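Local coordinates for protein pseudopodium-enriched atypical kinase 1 (PDB 6BHC) that is a pseudokinase of the protein kinase fold that dimerises and probably acts in signalling more as a scaffold than as an active tyrosine kinase, at residues Ala68-Tyr73 against Val240-Gln245; Gln109-His114 against Lys195-Thr200; Val113-Gln118 against Glu407-Ala412; Gly190-Lys195 against Asp345-Leu350; Asp203-Asn208 against Gln261-Pro266. The protein carries 1 engineered substitution. All blocks are in the same frame, centred on the assembly; numbering follows the deposited sequence.

Contact 1: residues Ala68-Tyr73 against Val240-Gln245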
# COMPACT_ATOMS: atom_id res chain seq x y z
N ALA A 68 -17.12 -33.51 10.33
CA ALA A 68 -16.17 -33.31 11.40
C ALA A 68 -16.33 -34.39 12.47
O ALA A 68 -17.18 -35.28 12.38
CB ALA A 68 -16.34 -31.91 12.01
N GLY A 69 -15.49 -34.31 13.50
CA GLY A 69 -15.51 -35.29 14.58
C GLY A 69 -16.71 -35.19 15.49
O GLY A 69 -16.97 -36.14 16.25
N ASP A 70 -17.45 -34.08 15.45
CA ASP A 70 -18.59 -33.89 16.34
C ASP A 70 -19.91 -33.67 15.63
O ASP A 70 -20.96 -33.68 16.29
CB ASP A 70 -18.34 -32.69 17.27
CG ASP A 70 -18.17 -31.38 16.51
OD1 ASP A 70 -17.84 -31.43 15.31
OD2 ASP A 70 -18.37 -30.31 17.12
N ALA A 71 -19.91 -33.48 14.31
CA ALA A 71 -21.14 -33.11 13.62
C ALA A 71 -20.97 -33.31 12.12
O ALA A 71 -19.87 -33.61 11.63
CB ALA A 71 -21.53 -31.67 13.92
N VAL A 72 -22.07 -33.14 11.40
CA VAL A 72 -22.09 -33.11 9.95
C VAL A 72 -22.56 -31.73 9.52
O VAL A 72 -23.36 -31.08 10.21
CB VAL A 72 -22.99 -34.23 9.37
CG1 VAL A 72 -24.46 -33.98 9.69
CG2 VAL A 72 -22.78 -34.37 7.87
N TYR A 73 -22.04 -31.26 8.39
CA TYR A 73 -22.28 -29.90 7.92
C TYR A 73 -23.00 -29.92 6.58
O TYR A 73 -22.68 -30.73 5.70
CB TYR A 73 -20.98 -29.11 7.78
CG TYR A 73 -20.36 -28.70 9.09
CD1 TYR A 73 -20.71 -27.51 9.71
CD2 TYR A 73 -19.41 -29.50 9.71
CE1 TYR A 73 -20.14 -27.13 10.91
CE2 TYR A 73 -18.83 -29.13 10.91
CZ TYR A 73 -19.20 -27.94 11.50
OH TYR A 73 -18.63 -27.57 12.69
N VAL A 240 -10.69 -24.06 14.76
CA VAL A 240 -10.75 -25.08 15.81
C VAL A 240 -12.20 -25.24 16.25
O VAL A 240 -12.89 -24.26 16.54
CB VAL A 240 -9.85 -24.69 16.99
CG1 VAL A 240 -9.82 -25.81 18.02
CG2 VAL A 240 -8.45 -24.36 16.51
N SER A 241 -12.66 -26.49 16.31
CA SER A 241 -14.04 -26.78 16.67
C SER A 241 -14.07 -27.95 17.64
O SER A 241 -13.03 -28.49 18.04
CB SER A 241 -14.88 -27.07 15.43
OG SER A 241 -14.50 -28.30 14.84
N ASN A 242 -15.29 -28.35 18.00
CA ASN A 242 -15.55 -29.48 18.89
C ASN A 242 -14.93 -29.26 20.26
O ASN A 242 -13.85 -29.78 20.56
CB ASN A 242 -15.04 -30.78 18.28
CG ASN A 242 -15.52 -32.00 19.04
OD1 ASN A 242 -16.35 -31.89 19.94
ND2 ASN A 242 -15.02 -33.17 18.67
N PHE A 243 -15.62 -28.50 21.11
CA PHE A 243 -15.20 -28.26 22.49
C PHE A 243 -15.95 -29.15 23.48
O PHE A 243 -16.23 -28.72 24.61
CB PHE A 243 -15.38 -26.79 22.84
CG PHE A 243 -14.38 -25.88 22.17
CD1 PHE A 243 -14.53 -25.54 20.83
CD2 PHE A 243 -13.31 -25.37 22.87
CE1 PHE A 243 -13.61 -24.71 20.21
CE2 PHE A 243 -12.39 -24.54 22.26
CZ PHE A 243 -12.54 -24.21 20.93
N SER A 244 -16.28 -30.38 23.08
CA SER A 244 -17.04 -31.26 23.96
C SER A 244 -16.20 -31.75 25.14
O SER A 244 -16.75 -32.05 26.20
CB SER A 244 -17.57 -32.46 23.17
OG SER A 244 -18.30 -32.03 22.03
N GLN A 245 -14.89 -31.85 24.97
CA GLN A 245 -13.99 -32.31 26.02
C GLN A 245 -13.25 -31.17 26.71
O GLN A 245 -12.33 -31.42 27.48
CB GLN A 245 -12.97 -33.29 25.44
CG GLN A 245 -13.56 -34.38 24.55
CD GLN A 245 -14.17 -35.52 25.35
OE1 GLN A 245 -15.33 -35.45 25.76
NE2 GLN A 245 -13.39 -36.57 25.57
O HOH W 1 -17.11 -29.27 13.98
O HOH W 2 -19.69 -30.19 19.60
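Asp70 lies with its carboxylate stacked on the side-chain amide of Asn242. The two planes are 27° apart, and the side chains run past each other in opposite directions. Asp70 CB meets the amide first, 3.4 Å from Asn242 CG. Its CG lies 3.6 Å from Asn242 CB. With chi1 of 62°, CG sits between the backbone N and the carbonyl carbon, which folds the acid over Asn242. At the tip, OD2 comes within 3.4 Å of Asn242 CA and forms a salt bridge with Lys89. OD1 accepts a 2.6 Å bond from a water that also bonds Tyr73 OH and Ser241 OG. A second water donates to OD2 and, weakly, to Ser244 OG. The amide is fixed at both ends: Asn242 OD1 takes a 2.9 Å bond from Ser244 OG, while its ND2 bonds Asn208. By sequence, Asn242-Phe243-Ser244 occupies the place of the DFG motif and Lys89 that of the VAIK lysine. Asp70 thus takes that lysine's charge and lies over the asparagine, consistent with this protein's unusual catalytic cleft. The contact joins the turn between strands 66-67 and 71-78, where kinases carry the glycine-rich loop, to the loop between strands 237-240 and 247-248.

Contact 2: residues Gln109-His114 against Lys195-Thr200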
# COMPACT_ATOMS: atom_id res chain seq x y z
N GLN A 109 -19.09 -20.39 23.77
CA GLN A 109 -19.83 -19.14 23.76
C GLN A 109 -19.24 -18.11 24.72
O GLN A 109 -19.42 -16.91 24.52
CB GLN A 109 -21.30 -19.39 24.11
CG GLN A 109 -22.23 -18.21 23.90
CD GLN A 109 -23.67 -18.56 24.21
OE1 GLN A 109 -24.01 -19.73 24.41
NE2 GLN A 109 -24.54 -17.55 24.26
N SER A 110 -18.51 -18.56 25.75
CA SER A 110 -17.89 -17.65 26.71
C SER A 110 -16.60 -17.04 26.19
O SER A 110 -15.99 -16.23 26.91
CB SER A 110 -17.62 -18.39 28.02
OG SER A 110 -16.73 -19.47 27.83
N LEU A 111 -16.17 -17.37 24.98
CA LEU A 111 -14.92 -16.87 24.42
C LEU A 111 -15.20 -15.73 23.45
O LEU A 111 -16.14 -15.79 22.66
CB LEU A 111 -14.16 -17.98 23.70
CG LEU A 111 -14.00 -19.32 24.43
CD1 LEU A 111 -13.34 -20.34 23.52
CD2 LEU A 111 -13.21 -19.14 25.72
N ALA A 112 -14.36 -14.70 23.51
CA ALA A 112 -14.42 -13.65 22.50
C ALA A 112 -14.07 -14.21 21.14
O ALA A 112 -13.34 -15.20 21.02
CB ALA A 112 -13.47 -12.50 22.87
N VAL A 113 -14.60 -13.58 20.09
CA VAL A 113 -14.44 -14.12 18.74
C VAL A 113 -12.96 -14.14 18.36
O VAL A 113 -12.17 -13.29 18.78
CB VAL A 113 -15.26 -13.31 17.72
CG1 VAL A 113 -16.74 -13.38 18.06
CG2 VAL A 113 -14.79 -11.86 17.68
N HIS A 114 -12.59 -15.15 17.58
CA HIS A 114 -11.22 -15.30 17.12
C HIS A 114 -11.24 -15.90 15.72
O HIS A 114 -12.11 -16.71 15.39
CB HIS A 114 -10.40 -16.18 18.06
CG HIS A 114 -8.93 -16.16 17.79
ND1 HIS A 114 -8.34 -16.98 16.85
CD2 HIS A 114 -7.93 -15.41 18.32
CE1 HIS A 114 -7.04 -16.74 16.82
NE2 HIS A 114 -6.77 -15.79 17.70
N LYS A 195 -5.66 -19.47 26.46
CA LYS A 195 -4.88 -19.41 27.69
C LYS A 195 -5.40 -18.39 28.70
O LYS A 195 -5.51 -18.73 29.89
CB LYS A 195 -3.40 -19.15 27.35
CG LYS A 195 -2.82 -20.15 26.39
CD LYS A 195 -2.97 -21.57 26.91
CE LYS A 195 -2.41 -22.59 25.92
NZ LYS A 195 -2.55 -23.98 26.41
N PRO A 196 -5.75 -17.15 28.32
CA PRO A 196 -6.27 -16.22 29.33
C PRO A 196 -7.60 -16.65 29.93
O PRO A 196 -7.96 -16.17 31.01
CB PRO A 196 -6.41 -14.90 28.56
CG PRO A 196 -5.48 -15.03 27.41
CD PRO A 196 -5.57 -16.48 27.02
N TYR A 197 -8.33 -17.54 29.27
CA TYR A 197 -9.54 -18.12 29.84
C TYR A 197 -9.26 -19.36 30.68
O TYR A 197 -10.18 -19.87 31.33
CB TYR A 197 -10.53 -18.49 28.73
CG TYR A 197 -11.07 -17.30 27.96
CD1 TYR A 197 -12.14 -16.56 28.45
CD2 TYR A 197 -10.53 -16.94 26.73
CE1 TYR A 197 -12.63 -15.48 27.75
CE2 TYR A 197 -11.02 -15.87 26.02
CZ TYR A 197 -12.08 -15.14 26.54
OH TYR A 197 -12.57 -14.06 25.83
N HIS A 198 -8.02 -19.86 30.68
CA HIS A 198 -7.66 -21.11 31.34
C HIS A 198 -8.51 -22.27 30.81
O HIS A 198 -9.05 -23.07 31.57
CB HIS A 198 -7.77 -20.99 32.86
CG HIS A 198 -6.85 -19.98 33.45
ND1 HIS A 198 -7.20 -18.66 33.61
CD2 HIS A 198 -5.58 -20.09 33.91
CE1 HIS A 198 -6.19 -17.99 34.15
NE2 HIS A 198 -5.20 -18.84 34.35
N VAL A 199 -8.62 -22.34 29.49
CA VAL A 199 -9.39 -23.37 28.81
C VAL A 199 -8.43 -24.26 28.04
O VAL A 199 -7.55 -23.76 27.33
CB VAL A 199 -10.45 -22.76 27.89
CG1 VAL A 199 -11.09 -23.83 27.01
CG2 VAL A 199 -11.52 -22.05 28.71
N THR A 200 -8.59 -25.57 28.19
CA THR A 200 -7.84 -26.56 27.42
C THR A 200 -8.82 -27.33 26.54
O THR A 200 -9.87 -27.77 27.01
CB THR A 200 -7.09 -27.53 28.34
OG1 THR A 200 -8.02 -28.23 29.17
CG2 THR A 200 -6.10 -26.77 29.21
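The linker from helix 104-109, at the place of the C-helix, to strand 123-128 is a standard element of the kinase fold. Here it packs Leu111 and Ala112 against Tyr197, just beyond helix 173-194. Leu111 CD2 sits over one face of the Tyr197 ring, 3.7 Å from its centroid and 16° off the normal, a CH-pi contact. Tyr197 CG is anti to its own carbonyl carbon (chi1 -65°), and this sends the ring across to the linker. The phenol oxygen reaches the backbone there: Ala112 N donates to Tyr197 OH at 3.0 Å, with a nearly straight N-H...O angle of 165°. Ala112 CB lies 3.5 Å from the same OH. From the same side of the ring as Leu111, Ser110 O comes obliquely to Tyr197 CE1 at 3.5 Å. A leucine here has neither hydroxyl nor ring, and would probably leave Ala112 N without this acceptor and Leu111 CD2 without its CH-pi partner. Ala112 O is held too, by His193 NE2 of helix 173-194. His198, with positive phi, is the C-prime residue of a Schellman motif that ends this helix. A C-helix linker docked on the end of this long helix is characteristic of protein kinases.

Contact 3: residues Val113-Gln118 against Glu407-Ala412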
# COMPACT_ATOMS: atom_id res chain seq x y z
N VAL A 113 -14.60 -13.58 20.09
CA VAL A 113 -14.44 -14.12 18.74
C VAL A 113 -12.96 -14.14 18.36
O VAL A 113 -12.17 -13.29 18.78
CB VAL A 113 -15.26 -13.31 17.72
CG1 VAL A 113 -16.74 -13.38 18.06
CG2 VAL A 113 -14.79 -11.86 17.68
N HIS A 114 -12.59 -15.15 17.58
CA HIS A 114 -11.22 -15.30 17.12
C HIS A 114 -11.24 -15.90 15.72
O HIS A 114 -12.11 -16.71 15.39
CB HIS A 114 -10.40 -16.18 18.06
CG HIS A 114 -8.93 -16.16 17.79
ND1 HIS A 114 -8.34 -16.98 16.85
CD2 HIS A 114 -7.93 -15.41 18.32
CE1 HIS A 114 -7.04 -16.74 16.82
NE2 HIS A 114 -6.77 -15.79 17.70
N PHE A 115 -10.25 -15.50 14.91
CA PHE A 115 -10.20 -15.90 13.51
C PHE A 115 -10.13 -17.42 13.35
O PHE A 115 -10.64 -17.96 12.37
CB PHE A 115 -9.00 -15.23 12.85
CG PHE A 115 -8.93 -15.42 11.36
CD1 PHE A 115 -9.79 -14.74 10.51
CD2 PHE A 115 -7.96 -16.25 10.80
CE1 PHE A 115 -9.71 -14.90 9.14
CE2 PHE A 115 -7.88 -16.41 9.43
CZ PHE A 115 -8.75 -15.74 8.60
N ASN A 116 -9.51 -18.11 14.31
CA ASN A 116 -9.25 -19.54 14.19
C ASN A 116 -10.08 -20.37 15.17
O ASN A 116 -9.77 -21.54 15.40
CB ASN A 116 -7.76 -19.82 14.39
CG ASN A 116 -6.90 -19.07 13.40
OD1 ASN A 116 -6.15 -18.18 13.77
ND2 ASN A 116 -7.01 -19.44 12.12
N ILE A 117 -11.14 -19.80 15.74
CA ILE A 117 -12.03 -20.51 16.64
C ILE A 117 -13.45 -20.39 16.11
O ILE A 117 -13.86 -19.31 15.67
CB ILE A 117 -11.92 -19.97 18.09
CG1 ILE A 117 -10.49 -20.16 18.61
CG2 ILE A 117 -12.92 -20.68 19.01
CD1 ILE A 117 -10.31 -19.78 20.06
N GLN A 118 -14.18 -21.50 16.14
CA GLN A 118 -15.48 -21.56 15.49
C GLN A 118 -16.47 -20.61 16.16
O GLN A 118 -16.58 -20.56 17.39
CB GLN A 118 -16.03 -22.98 15.52
CG GLN A 118 -17.34 -23.14 14.77
CD GLN A 118 -17.74 -24.59 14.59
OE1 GLN A 118 -17.67 -25.39 15.53
NE2 GLN A 118 -18.14 -24.94 13.38
N GLU A 407 -1.33 -15.14 4.34
CA GLU A 407 0.07 -15.23 4.73
C GLU A 407 0.68 -13.85 4.95
O GLU A 407 1.57 -13.70 5.80
CB GLU A 407 0.87 -16.00 3.67
CG GLU A 407 2.27 -16.38 4.11
CD GLU A 407 3.00 -17.22 3.09
OE1 GLU A 407 4.24 -17.10 2.99
OE2 GLU A 407 2.34 -18.01 2.38
N ASP A 408 0.23 -12.84 4.20
CA ASP A 408 0.74 -11.49 4.41
C ASP A 408 0.36 -10.97 5.79
O ASP A 408 1.18 -10.34 6.47
CB ASP A 408 0.20 -10.55 3.33
CG ASP A 408 0.60 -10.98 1.93
OD1 ASP A 408 1.66 -11.62 1.79
OD2 ASP A 408 -0.15 -10.66 0.98
N TRP A 409 -0.88 -11.21 6.22
CA TRP A 409 -1.30 -10.81 7.55
C TRP A 409 -0.47 -11.51 8.62
O TRP A 409 0.05 -10.86 9.54
CB TRP A 409 -2.79 -11.12 7.73
CG TRP A 409 -3.33 -10.90 9.11
CD1 TRP A 409 -2.83 -10.06 10.07
CD2 TRP A 409 -4.47 -11.54 9.70
NE1 TRP A 409 -3.59 -10.13 11.21
CE2 TRP A 409 -4.60 -11.03 11.01
CE3 TRP A 409 -5.39 -12.48 9.24
CZ2 TRP A 409 -5.62 -11.45 11.86
CZ3 TRP A 409 -6.40 -12.89 10.09
CH2 TRP A 409 -6.51 -12.37 11.39
N LEU A 410 -0.32 -12.83 8.51
CA LEU A 410 0.44 -13.58 9.51
C LEU A 410 1.90 -13.13 9.55
O LEU A 410 2.51 -13.07 10.62
CB LEU A 410 0.34 -15.08 9.23
CG LEU A 410 -1.08 -15.65 9.19
CD1 LEU A 410 -1.07 -17.14 8.90
CD2 LEU A 410 -1.81 -15.37 10.50
N CYS A 411 2.47 -12.81 8.38
CA CYS A 411 3.85 -12.32 8.36
C CYS A 411 3.96 -10.96 9.03
O CYS A 411 4.94 -10.69 9.74
CB CYS A 411 4.35 -12.25 6.91
SG CYS A 411 6.08 -11.74 6.76
N ALA A 412 2.97 -10.09 8.83
CA ALA A 412 2.96 -8.81 9.52
C ALA A 412 2.83 -8.99 11.03
O ALA A 412 3.46 -8.25 11.80
CB ALA A 412 1.83 -7.92 8.98
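Phe115 and Trp409 meet as a T-shaped pair, the tryptophan giving its edge and the phenylalanine its face. The centroids of the Phe115 ring and the six-membered ring of Trp409 are 5.0 Å apart, and the planes stand at 78°. Trp409 CZ3 points at the middle of the phenyl ring, 3.6 Å above its plane, and is therefore almost equally far from all six ring carbons. Trp409 CH2 follows beside it, 3.9 Å from Phe115 CG. Both side chains have CG anti to the backbone N (chi1 -173° in Phe115), which throws the two rings out toward each other across backbones that stay well apart. The pair joins the kinase-fold loop between helix 104-109, at the place of the C-helix, and strand 123-128 to helix 406-417 near the C-terminal end of the chain. Trp409 also stacks on Phe39 of the N-terminal helix 16-39, while Phe115 takes a cation-pi contact from Arg237. Phe115 is carried by a type I turn from His114 to Ile117. Within that turn Asn116 N donates to His114 ND1 at 3.0 Å. Asn116 OD1 lies in plane at the edge of the Phe115 ring.

Contact 4: residues Gly190-Lys195 against Asp345-Leu350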
# COMPACT_ATOMS: atom_id res chain seq x y z
N GLY A 190 -5.09 -19.91 17.77
CA GLY A 190 -6.35 -20.20 18.45
C GLY A 190 -6.14 -20.79 19.83
O GLY A 190 -6.89 -20.47 20.76
N LEU A 191 -5.13 -21.64 19.99
CA LEU A 191 -4.83 -22.19 21.31
C LEU A 191 -4.29 -21.12 22.24
O LEU A 191 -4.58 -21.14 23.44
CB LEU A 191 -3.83 -23.35 21.19
CG LEU A 191 -4.33 -24.61 20.48
CD1 LEU A 191 -3.23 -25.65 20.39
CD2 LEU A 191 -5.55 -25.17 21.20
N GLU A 192 -3.52 -20.17 21.71
CA GLU A 192 -3.05 -19.05 22.52
C GLU A 192 -4.22 -18.19 22.99
O GLU A 192 -4.14 -17.56 24.05
CB GLU A 192 -2.06 -18.21 21.71
CG GLU A 192 -1.32 -17.15 22.50
CD GLU A 192 -0.38 -16.32 21.63
OE1 GLU A 192 -0.69 -16.14 20.43
OE2 GLU A 192 0.66 -15.87 22.14
N HIS A 193 -5.31 -18.16 22.22
CA HIS A 193 -6.51 -17.44 22.62
C HIS A 193 -7.19 -18.07 23.82
O HIS A 193 -7.90 -17.37 24.56
CB HIS A 193 -7.48 -17.36 21.44
CG HIS A 193 -8.65 -16.46 21.67
ND1 HIS A 193 -8.55 -15.09 21.68
CD2 HIS A 193 -9.96 -16.74 21.87
CE1 HIS A 193 -9.74 -14.56 21.89
NE2 HIS A 193 -10.62 -15.54 22.01
N LEU A 194 -7.00 -19.37 24.04
CA LEU A 194 -7.65 -20.06 25.15
C LEU A 194 -6.94 -19.84 26.48
O LEU A 194 -7.56 -20.02 27.54
CB LEU A 194 -7.74 -21.56 24.88
CG LEU A 194 -8.39 -22.01 23.57
CD1 LEU A 194 -8.43 -23.54 23.49
CD2 LEU A 194 -9.79 -21.44 23.44
N LYS A 195 -5.66 -19.47 26.46
CA LYS A 195 -4.88 -19.41 27.69
C LYS A 195 -5.40 -18.39 28.70
O LYS A 195 -5.51 -18.73 29.89
CB LYS A 195 -3.40 -19.15 27.35
CG LYS A 195 -2.82 -20.15 26.39
CD LYS A 195 -2.97 -21.57 26.91
CE LYS A 195 -2.41 -22.59 25.92
NZ LYS A 195 -2.55 -23.98 26.41
N ASP A 345 5.71 -20.41 22.46
CA ASP A 345 7.03 -20.75 21.94
C ASP A 345 6.91 -21.55 20.65
O ASP A 345 7.68 -21.34 19.71
CB ASP A 345 7.82 -21.53 22.99
CG ASP A 345 7.96 -20.77 24.29
OD1 ASP A 345 8.08 -19.53 24.24
OD2 ASP A 345 7.96 -21.42 25.36
N ALA A 346 5.94 -22.47 20.59
CA ALA A 346 5.68 -23.20 19.35
C ALA A 346 5.31 -22.25 18.22
O ALA A 346 5.70 -22.45 17.07
CB ALA A 346 4.58 -24.23 19.57
N LYS A 347 4.54 -21.20 18.54
CA LYS A 347 4.20 -20.20 17.53
C LYS A 347 5.45 -19.52 17.00
O LYS A 347 5.60 -19.33 15.79
CB LYS A 347 3.23 -19.18 18.12
CG LYS A 347 2.73 -18.14 17.13
CD LYS A 347 1.58 -17.33 17.71
CE LYS A 347 0.95 -16.43 16.66
NZ LYS A 347 -0.22 -15.70 17.20
N GLY A 348 6.38 -19.15 17.89
CA GLY A 348 7.60 -18.52 17.45
C GLY A 348 8.47 -19.41 16.59
O GLY A 348 9.13 -18.94 15.67
N ILE A 349 8.48 -20.71 16.88
CA ILE A 349 9.21 -21.66 16.04
C ILE A 349 8.59 -21.72 14.65
O ILE A 349 9.28 -21.65 13.64
CB ILE A 349 9.25 -23.04 16.72
CG1 ILE A 349 10.09 -22.98 18.00
CG2 ILE A 349 9.80 -24.09 15.76
CD1 ILE A 349 10.26 -24.32 18.69
N LEU A 350 7.26 -21.85 14.59
CA LEU A 350 6.57 -21.91 13.31
C LEU A 350 6.78 -20.63 12.51
O LEU A 350 6.98 -20.68 11.29
CB LEU A 350 5.09 -22.18 13.52
CG LEU A 350 4.75 -23.57 14.06
CD1 LEU A 350 3.32 -23.63 14.55
CD2 LEU A 350 4.99 -24.62 12.98
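Glu192 and Lys347 form a salt bridge between two helices, and it is the whole of the direct contact between residues 190-195 and 345-350. Lys347 NZ donates to Glu192 OE1 at 3.3 Å, a rather long bond that meets the oxygen nearly along its C-O axis. Lys347 CD adds a touch of 3.7 Å to the same Glu192 OE1. Both chains are extended, and both have CG anti to the backbone N (chi1 -170° in Glu192, -176° in Lys347). They cross at about a right angle and span helices whose nearest CA atoms, Glu192 and Lys347, are 8.9 Å apart. Each charged group has a second partner: Lys347 NZ bonds Ser189 OG, and Glu192 OE2 bonds Ser344 OG. An alanine in place of Lys347 would probably leave Glu192 OE1 without its counter-charge and Ser189 OG without this bond. This side of the interface is loose, and both residues are partly exposed to solvent. The tight side is deeper and apolar: there Ala346 and Leu350 pack on Cys188, so the same two helices are joined by buried side chains. Helices 322-332 and 420-430 pack on helix 343-354 at Ile349, while Leu191 of helix 173-194 touches Leu204, in the loop before strand 209-212.

Contact 5: residues Asp203-Asn208 against Gln261-Pro266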
# COMPACT_ATOMS: atom_id res chain seq x y z
N ASP A 203 -9.11 -32.30 23.03
CA ASP A 203 -9.53 -33.22 21.98
C ASP A 203 -9.06 -32.70 20.62
O ASP A 203 -9.83 -32.61 19.66
CB ASP A 203 -11.04 -33.43 22.01
CG ASP A 203 -11.48 -34.63 21.19
OD1 ASP A 203 -10.70 -35.60 21.08
OD2 ASP A 203 -12.61 -34.61 20.66
N LEU A 204 -7.79 -32.34 20.53
CA LEU A 204 -7.21 -31.81 19.30
C LEU A 204 -6.94 -32.97 18.35
O LEU A 204 -5.93 -33.66 18.47
CB LEU A 204 -5.94 -31.02 19.60
CG LEU A 204 -6.15 -29.71 20.36
CD1 LEU A 204 -4.82 -29.05 20.67
CD2 LEU A 204 -7.05 -28.77 19.57
N ARG A 205 -7.86 -33.19 17.42
CA ARG A 205 -7.71 -34.20 16.38
C ARG A 205 -7.95 -33.56 15.03
O ARG A 205 -8.65 -32.55 14.92
CB ARG A 205 -8.68 -35.38 16.61
CG ARG A 205 -8.30 -36.24 17.82
CD ARG A 205 -9.28 -37.37 18.07
NE ARG A 205 -10.55 -36.90 18.61
CZ ARG A 205 -11.70 -36.92 17.95
NH1 ARG A 205 -11.75 -37.40 16.72
NH2 ARG A 205 -12.81 -36.47 18.53
N LEU A 206 -7.36 -34.16 13.99
CA LEU A 206 -7.39 -33.54 12.67
C LEU A 206 -8.81 -33.40 12.13
O LEU A 206 -9.09 -32.48 11.36
CB LEU A 206 -6.52 -34.34 11.69
CG LEU A 206 -5.02 -34.32 11.96
CD1 LEU A 206 -4.26 -35.10 10.89
CD2 LEU A 206 -4.50 -32.89 12.05
N GLU A 207 -9.72 -34.30 12.53
CA GLU A 207 -11.11 -34.19 12.12
C GLU A 207 -11.88 -33.12 12.89
O GLU A 207 -13.03 -32.85 12.54
CB GLU A 207 -11.81 -35.55 12.27
CG GLU A 207 -11.69 -36.19 13.65
CD GLU A 207 -10.42 -37.01 13.82
OE1 GLU A 207 -9.48 -36.85 13.01
OE2 GLU A 207 -10.36 -37.83 14.77
N ASN A 208 -11.28 -32.52 13.91
CA ASN A 208 -11.89 -31.41 14.63
C ASN A 208 -11.40 -30.05 14.15
O ASN A 208 -11.88 -29.03 14.63
CB ASN A 208 -11.62 -31.55 16.14
CG ASN A 208 -12.32 -32.75 16.74
OD1 ASN A 208 -13.42 -33.13 16.32
ND2 ASN A 208 -11.70 -33.36 17.75
N GLN A 261 -6.32 -43.06 25.23
CA GLN A 261 -5.17 -42.61 26.01
C GLN A 261 -3.93 -42.38 25.16
O GLN A 261 -2.93 -41.86 25.67
CB GLN A 261 -4.85 -43.61 27.11
CG GLN A 261 -5.96 -43.77 28.14
CD GLN A 261 -5.65 -44.87 29.15
OE1 GLN A 261 -4.74 -45.67 28.96
NE2 GLN A 261 -6.42 -44.91 30.23
N SER A 262 -3.96 -42.74 23.87
CA SER A 262 -2.82 -42.50 23.00
C SER A 262 -2.58 -41.02 22.76
O SER A 262 -1.49 -40.64 22.31
CB SER A 262 -3.00 -43.22 21.67
OG SER A 262 -4.08 -42.66 20.93
N ARG A 263 -3.56 -40.17 23.06
CA ARG A 263 -3.43 -38.73 22.90
C ARG A 263 -3.45 -38.00 24.25
O ARG A 263 -3.66 -36.79 24.29
CB ARG A 263 -4.54 -38.19 22.00
CG ARG A 263 -4.57 -38.83 20.62
CD ARG A 263 -5.67 -38.23 19.76
NE ARG A 263 -5.67 -38.82 18.42
CZ ARG A 263 -4.96 -38.35 17.40
NH1 ARG A 263 -4.19 -37.28 17.56
NH2 ARG A 263 -5.02 -38.94 16.22
N LEU A 264 -3.23 -38.72 25.34
CA LEU A 264 -3.17 -38.14 26.67
C LEU A 264 -1.72 -37.94 27.09
O LEU A 264 -0.88 -38.83 26.90
CB LEU A 264 -3.89 -39.02 27.69
CG LEU A 264 -5.40 -39.18 27.52
CD1 LEU A 264 -5.97 -40.03 28.64
CD2 LEU A 264 -6.08 -37.82 27.45
N ALA A 265 -1.43 -36.77 27.66
CA ALA A 265 -0.08 -36.46 28.09
C ALA A 265 0.36 -37.43 29.18
O ALA A 265 -0.47 -37.97 29.92
CB ALA A 265 -0.00 -35.02 28.58
N PRO A 266 1.67 -37.67 29.31
CA PRO A 266 2.14 -38.66 30.30
C PRO A 266 1.76 -38.32 31.73
O PRO A 266 1.55 -39.24 32.53
CB PRO A 266 3.66 -38.64 30.11
CG PRO A 266 3.86 -38.17 28.71
CD PRO A 266 2.77 -37.17 28.46
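The guanidinium of Arg263 carries Arg205 CG over one face, 3.7 Å above the plane and offset toward the rim. The guanidinium of Arg205 is turned away, with the two planes 61° apart. It has Asn208 ND2 over one face, 3.3 Å above the plane, and Asp203 OD1 at its edge. The aliphatic part of one arginine meets the flat group of the other, and Arg205 NE and Arg263 NE stay 5.2 Å apart. Arg205 bends at chi3 (-73°), which turns its head back to Asp203. It grips that carboxylate side-on: NE donates to OD1 and NH2 to OD2, each at 2.8 Å. Glu207 joins the salt-bridge network from the NH1 side, though its modelled distance is too short to be exact. By sequence this loop takes the place of the HRD catalytic loop, but it reads His-Cys-Asp, with Asp203 at the place of the aspartate. Arg263 lies two residues before Ala265 and Pro266, which by sequence begin the APE motif. Its own charge is met by Glu288 of helix 277-289. That helix backs both segments: Leu204 packs on Thr282, and Gln281 bonds both Leu204 N and Arg263 O.

Only contact 3 is fully buried, and it is all aromatic. Contacts 2 and 4 lie at the surface: contact 2 pairs a CH-pi contact with a bond to a tyrosine hydroxyl, and contact 4 is a salt bridge alone. Contacts 1 and 5 are partly buried, polar and charged. Contact 1 lies at the cleft, and contact 5 joins the HRD-like loop to the segment before helix 266-270. Those two touch directly, as Asn208 bonds Ser241 and Asn242. Contacts 2 and 3 share Val113 and His114, but one leads to the end of helix 173-194 and the other to a C-terminal helix. Contact 4 uses that same helix 173-194. Contact 1 meets contact 3 through Tyr73 and Gln118.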